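Local coordinates for protein salmonella plasmid virulence: SpvB (Salmonella typhimurium, PDB 6P0X) that forms the N-terminal part of a Salmonella virulence toxin that probably transfers ADP-ribose from NAD(+) to an arginine of host actin, blocking its polymerisation, at residues G43-G48 / L309-D314; V242-E247 / C286-M291. All coordinates share one frame; numbering follows the deposited sequence.

Contact 1: G43-G48 / L309-D314; sequences GPFGVG and LLLEYD. With AKR (acrylic acid), chain E.
Tyr-313 reaches out from the last residues of strand 309-314 and sets its phenol against Phe-45, which sits in the type I beta turn running from Gly-43 to Gly-46. The two aromatic side chains cross at a slant without stacking, Tyr-313 OH passing 3.5 Å from Phe-45 CD1. A separate contact reaches the backbone: the ring atom CE1 of Tyr-313 comes within 3.4 Å of the Phe-45 carbonyl O, which lies in the plane of the tyrosine ring at its edge. Tyr-313 CG stands anti to its own carbonyl carbon (chi1 -70°), which turns the ring toward the turn. Two residues earlier, on the same side of the strand, Leu-311 offers its CD1 methyl to the edge of the Phe-45 ring, 4.0 Å from CD1 of Phe-45. A branched aliphatic chain suits this buried place, since it packs against the ring and also touches Leu-322 of strand 321-328. Gly-46, at positive phi (79°), closes the turn through its N, bonded to Gly-43 O at 3.1 Å, and, having no side chain, lets the backbone pass close to Tyr-313 CE1. On the other side of the strand, Glu-312 OE2 lies 3.0 Å from O of an acrylic acid molecule, well away from the turn. No hydrogen bond joins 43-48 to 309-314; the phenol hydroxyl is instead hydrogen-bonded to Cys-286 O. The chemistry implies a join of packing contacts: a leucine methyl and a carbonyl oxygen, each at an aromatic ring's edge, and a phenol oxygen set obliquely to the phenylalanine. Tyrosine suits its place by combining a packing ring with a hydroxyl that satisfies a neighbouring carbonyl.

Contact 2: V242-E247 / C286-M291; sequences VFDYGE and CRQVLM
Asp-244 O takes two backbone donors, Arg-287 N at 2.7 Å and Gln-288 N at 3.0 Å, because both residues face Asp-244 in a classic beta bulge. The bulge ends an antiparallel ladder between strands 242-244 and 288-291, where Val-242 and Leu-290 form a hydrogen-bonded pair with nearly straight bonds in both directions. Asp-244 also works through its side chain. Its OD1 receives Gly-246 N in an Asx turn, and Gln-288 NE2 at 3.0 Å from the opposite face of the carboxylate, whose plane is 87° from that of the amide. With CG lying between the backbone N and carbonyl carbon (chi1 50°), Gln-288 extends alongside the aspartate; its NE2 also bonds Gly-249 O. Asp-244 OD2 makes a salt bridge with Arg-248. Glycine suits position 246, where a side chain would press on the preceding carbonyl. Phe-243 and Val-289 fill the other face of the ladder, the valine CG1 sitting 4.3 Å from the ring centroid in a CH-pi contact. Beyond the bulge, Cys-286 SG lies above the face of the Tyr-245 ring, but at a distance, 4.9 Å from its centroid and 15° off the normal.

How the contacts relate
From the N terminus, the chain first passes through 43-48, between strands 33-36 and 49-50, then runs through most of the domain to 242-247 at the end of strand 237-244. An excursion of 38 residues brings it back at 286-291, so contact 2 closes this shorter loop; strand 304-314 then returns to the early turn, and contact 1 closes a loop of 260 residues that contains contact 2 entirely. The centres are about 11 Å apart. Strand 288-293 lies between 237-244 and 304-314, and Cys-286 bridges the contacts: its N bonds Pro-44 O at 2.8 Å. Together they tie the N-terminal loop to three neighbouring antiparallel strands.

Contact 1: G43-G48 / L309-D314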
loop_
_atom_site.group_PDB
_atom_site.type_symbol
_atom_site.label_atom_id
_atom_site.label_comp_id
_atom_site.label_asym_id
_atom_site.label_seq_id
_atom_site.Cartn_x
_atom_site.Cartn_y
_atom_site.Cartn_z
ATOM N N GLY A 43 -8.689 5.719 11.181
ATOM C CA GLY A 43 -7.729 5.555 10.115
ATOM C C GLY A 43 -7.946 6.577 9.015
ATOM O O GLY A 43 -8.597 7.606 9.221
ATOM N N PRO A 44 -7.401 6.315 7.822
ATOM C CA PRO A 44 -7.500 7.304 6.733
ATOM C C PRO A 44 -8.921 7.545 6.247
ATOM O O PRO A 44 -9.142 8.503 5.497
ATOM C CB PRO A 44 -6.632 6.706 5.614
ATOM C CG PRO A 44 -5.914 5.533 6.211
ATOM C CD PRO A 44 -6.651 5.108 7.435
ATOM N N PHE A 45 -9.887 6.715 6.641
ATOM C CA PHE A 45 -11.279 6.904 6.252
ATOM C C PHE A 45 -12.174 7.146 7.459
ATOM O O PHE A 45 -13.390 6.938 7.381
ATOM C CB PHE A 45 -11.776 5.701 5.447
ATOM C CG PHE A 45 -11.068 5.519 4.137
ATOM C CD1 PHE A 45 -11.505 6.177 2.997
ATOM C CD2 PHE A 45 -9.958 4.697 4.045
ATOM C CE1 PHE A 45 -10.854 6.011 1.788
ATOM C CE2 PHE A 45 -9.300 4.529 2.838
ATOM C CZ PHE A 45 -9.749 5.192 1.708
ATOM N N GLY A 46 -11.597 7.586 8.573
ATOM C CA GLY A 46 -12.367 7.799 9.776
ATOM C C GLY A 46 -12.650 6.500 10.505
ATOM O O GLY A 46 -12.119 5.430 10.185
ATOM N N VAL A 47 -13.517 6.608 11.510
ATOM C CA VAL A 47 -13.833 5.465 12.358
ATOM C C VAL A 47 -14.681 4.465 11.584
ATOM O O VAL A 47 -15.645 4.837 10.903
ATOM C CB VAL A 47 -14.544 5.938 13.635
ATOM C CG1 VAL A 47 -15.056 4.755 14.441
ATOM C CG2 VAL A 47 -13.593 6.779 14.471
ATOM N N GLY A 48 -14.319 3.185 11.680
ATOM C CA GLY A 48 -15.129 2.098 11.172
ATOM C C GLY A 48 -14.884 1.710 9.725
ATOM O O GLY A 48 -15.132 0.559 9.356
ATOM N N LEU A 309 -15.429 9.293 -7.021
ATOM C CA LEU A 309 -16.118 8.909 -5.797
ATOM C C LEU A 309 -15.782 9.953 -4.741
ATOM O O LEU A 309 -14.642 10.027 -4.269
ATOM C CB LEU A 309 -15.705 7.509 -5.349
ATOM C CG LEU A 309 -16.192 7.081 -3.960
ATOM C CD1 LEU A 309 -17.712 7.051 -3.895
ATOM C CD2 LEU A 309 -15.607 5.730 -3.554
ATOM N N LEU A 310 -16.777 10.758 -4.381
ATOM C CA LEU A 310 -16.634 11.833 -3.412
ATOM C C LEU A 310 -17.216 11.385 -2.083
ATOM O O LEU A 310 -18.360 10.907 -2.023
ATOM C CB LEU A 310 -17.328 13.110 -3.886
ATOM C CG LEU A 310 -17.014 14.361 -3.058
ATOM C CD1 LEU A 310 -15.511 14.584 -2.929
ATOM C CD2 LEU A 310 -17.701 15.591 -3.646
ATOM N N LEU A 311 -16.413 11.534 -1.034
ATOM C CA LEU A 311 -16.743 11.127 0.320
ATOM C C LEU A 311 -17.009 12.366 1.161
ATOM O O LEU A 311 -16.241 13.332 1.111
ATOM C CB LEU A 311 -15.600 10.315 0.929
ATOM C CG LEU A 311 -15.057 9.158 0.084
ATOM C CD1 LEU A 311 -13.791 8.582 0.704
ATOM C CD2 LEU A 311 -16.106 8.070 -0.115
ATOM N N GLU A 312 -18.102 12.346 1.913
ATOM C CA GLU A 312 -18.451 13.405 2.846
ATOM C C GLU A 312 -18.341 12.860 4.262
ATOM O O GLU A 312 -18.877 11.781 4.559
ATOM C CB GLU A 312 -19.866 13.925 2.586
ATOM C CG GLU A 312 -20.109 14.399 1.163
ATOM C CD GLU A 312 -21.519 14.920 0.959
ATOM O OE1 GLU A 312 -21.990 15.710 1.805
ATOM O OE2 GLU A 312 -22.156 14.537 -0.045
ATOM N N TYR A 313 -17.686 13.630 5.133
ATOM C CA TYR A 313 -17.380 13.230 6.496
ATOM C C TYR A 313 -18.033 14.175 7.490
ATOM O O TYR A 313 -18.224 15.364 7.213
ATOM C CB TYR A 313 -15.871 13.245 6.772
ATOM C CG TYR A 313 -15.068 12.179 6.076
ATOM C CD1 TYR A 313 -14.915 10.920 6.641
ATOM C CD2 TYR A 313 -14.437 12.438 4.868
ATOM C CE1 TYR A 313 -14.171 9.944 6.013
ATOM C CE2 TYR A 313 -13.692 11.471 4.235
ATOM C CZ TYR A 313 -13.562 10.224 4.811
ATOM O OH TYR A 313 -12.819 9.253 4.185
ATOM N N ASP A 314 -18.353 13.637 8.664
ATOM C CA ASP A 314 -18.645 14.456 9.835
ATOM C C ASP A 314 -17.312 14.657 10.545
ATOM O O ASP A 314 -16.812 13.746 11.207
ATOM C CB ASP A 314 -19.663 13.776 10.743
ATOM C CG ASP A 314 -21.064 13.784 10.166
ATOM O OD1 ASP A 314 -21.436 14.773 9.498
ATOM O OD2 ASP A 314 -21.796 12.794 10.382
HETATM C CA AKR E . -26.249 14.863 1.873
HETATM C CB AKR E . -27.534 14.868 2.170
HETATM C C AKR E . -25.786 15.136 0.443
HETATM O O AKR E . -25.151 14.261 -0.204
HETATM O OXT AKR E . -26.045 16.245 -0.094
#

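Contact 2: V242-E247 / C286-M291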
loop_
_atom_site.group_PDB
_atom_site.type_symbol
_atom_site.label_atom_id
_atom_site.label_comp_id
_atom_site.label_asym_id
_atom_site.label_seq_id
_atom_site.Cartn_x
_atom_site.Cartn_y
_atom_site.Cartn_z
ATOM N N VAL A 242 -6.609 6.988 -8.271
ATOM C CA VAL A 242 -5.982 7.986 -7.412
ATOM C C VAL A 242 -6.775 8.093 -6.117
ATOM O O VAL A 242 -7.998 8.269 -6.142
ATOM C CB VAL A 242 -5.893 9.353 -8.110
ATOM C CG1 VAL A 242 -5.331 10.395 -7.159
ATOM C CG2 VAL A 242 -5.035 9.252 -9.360
ATOM N N PHE A 243 -6.082 7.977 -4.989
ATOM C CA PHE A 243 -6.669 8.236 -3.679
ATOM C C PHE A 243 -6.213 9.624 -3.239
ATOM O O PHE A 243 -5.023 9.839 -2.982
ATOM C CB PHE A 243 -6.253 7.160 -2.680
ATOM C CG PHE A 243 -6.866 5.809 -2.951
ATOM C CD1 PHE A 243 -6.400 5.015 -3.988
ATOM C CD2 PHE A 243 -7.896 5.329 -2.161
ATOM C CE1 PHE A 243 -6.960 3.773 -4.240
ATOM C CE2 PHE A 243 -8.455 4.084 -2.404
ATOM C CZ PHE A 243 -7.985 3.308 -3.446
ATOM N N ASP A 244 -7.151 10.567 -3.164
ATOM C CA ASP A 244 -6.844 11.961 -2.880
ATOM C C ASP A 244 -7.321 12.335 -1.483
ATOM O O ASP A 244 -8.444 11.986 -1.075
ATOM C CB ASP A 244 -7.481 12.884 -3.925
ATOM C CG ASP A 244 -7.285 14.357 -3.610
ATOM O OD1 ASP A 244 -8.023 14.885 -2.757
ATOM O OD2 ASP A 244 -6.395 14.988 -4.216
ATOM N N TYR A 245 -6.461 13.075 -0.777
ATOM C CA TYR A 245 -6.639 13.462 0.618
ATOM C C TYR A 245 -6.877 14.964 0.754
ATOM O O TYR A 245 -6.513 15.571 1.764
ATOM C CB TYR A 245 -5.422 13.033 1.443
ATOM C CG TYR A 245 -5.172 11.545 1.377
ATOM C CD1 TYR A 245 -4.519 10.978 0.289
ATOM C CD2 TYR A 245 -5.608 10.700 2.394
ATOM C CE1 TYR A 245 -4.309 9.619 0.211
ATOM C CE2 TYR A 245 -5.401 9.335 2.325
ATOM C CZ TYR A 245 -4.750 8.801 1.230
ATOM O OH TYR A 245 -4.534 7.445 1.147
ATOM N N GLY A 246 -7.485 15.574 -0.263
ATOM C CA GLY A 246 -7.798 16.986 -0.247
ATOM C C GLY A 246 -6.906 17.858 -1.108
ATOM O O GLY A 246 -7.199 19.050 -1.252
ATOM N N GLU A 247 -5.835 17.306 -1.689
ATOM C CA GLU A 247 -4.918 18.133 -2.470
ATOM C C GLU A 247 -5.568 18.665 -3.742
ATOM O O GLU A 247 -5.198 19.743 -4.218
ATOM C CB GLU A 247 -3.661 17.342 -2.840
ATOM C CG GLU A 247 -3.214 16.321 -1.822
ATOM C CD GLU A 247 -3.773 14.936 -2.089
ATOM O OE1 GLU A 247 -3.118 14.145 -2.802
ATOM O OE2 GLU A 247 -4.874 14.642 -1.587
ATOM N N CYS A 286 -8.724 10.433 3.469
ATOM C CA CYS A 286 -8.988 10.307 2.043
ATOM C C CYS A 286 -10.330 10.954 1.726
ATOM O O CYS A 286 -11.374 10.522 2.227
ATOM C CB CYS A 286 -8.973 8.847 1.607
ATOM S SG CYS A 286 -9.422 8.633 -0.135
ATOM N N ARG A 287 -10.299 11.995 0.900
ATOM C CA ARG A 287 -11.516 12.713 0.555
ATOM C C ARG A 287 -12.175 12.179 -0.705
ATOM O O ARG A 287 -13.394 12.325 -0.859
ATOM C CB ARG A 287 -11.224 14.205 0.371
ATOM C CG ARG A 287 -10.385 14.828 1.475
ATOM C CD ARG A 287 -10.992 14.582 2.846
ATOM N NE ARG A 287 -10.056 14.926 3.913
ATOM C CZ ARG A 287 -10.222 15.932 4.765
ATOM N NH1 ARG A 287 -11.302 16.700 4.690
ATOM N NH2 ARG A 287 -9.311 16.165 5.702
ATOM N N GLN A 288 -11.413 11.563 -1.608
ATOM C CA GLN A 288 -12.031 11.102 -2.846
ATOM C C GLN A 288 -11.178 10.022 -3.494
ATOM O O GLN A 288 -9.977 9.901 -3.231
ATOM C CB GLN A 288 -12.257 12.263 -3.822
ATOM C CG GLN A 288 -11.022 13.112 -4.033
ATOM C CD GLN A 288 -11.319 14.439 -4.702
ATOM O OE1 GLN A 288 -12.224 14.546 -5.532
ATOM N NE2 GLN A 288 -10.561 15.464 -4.332
ATOM N N VAL A 289 -11.832 9.224 -4.333
ATOM C CA VAL A 289 -11.181 8.195 -5.137
ATOM C C VAL A 289 -11.525 8.470 -6.597
ATOM O O VAL A 289 -12.700 8.459 -6.977
ATOM C CB VAL A 289 -11.613 6.778 -4.719
ATOM C CG1 VAL A 289 -10.833 5.732 -5.498
ATOM C CG2 VAL A 289 -11.415 6.576 -3.219
ATOM N N LEU A 290 -10.504 8.713 -7.414
ATOM C CA LEU A 290 -10.685 9.148 -8.792
ATOM C C LEU A 290 -10.186 8.078 -9.753
ATOM O O LEU A 290 -9.179 7.416 -9.487
ATOM C CB LEU A 290 -9.938 10.461 -9.044
ATOM C CG LEU A 290 -9.993 11.469 -7.894
ATOM C CD1 LEU A 290 -9.081 12.643 -8.178
ATOM C CD2 LEU A 290 -11.421 11.943 -7.649
ATOM N N MET A 291 -10.885 7.915 -10.873
ATOM C CA MET A 291 -10.484 6.977 -11.916
ATOM C C MET A 291 -10.042 7.762 -13.145
ATOM O O MET A 291 -10.821 8.550 -13.692
ATOM C CB MET A 291 -11.631 6.027 -12.262
ATOM C CG MET A 291 -11.238 4.869 -13.166
ATOM S SD MET A 291 -10.082 3.722 -12.393
ATOM C CE MET A 291 -8.760 3.702 -13.602
HETATM O O HOH W 1 -6.540 14.990 4.566
#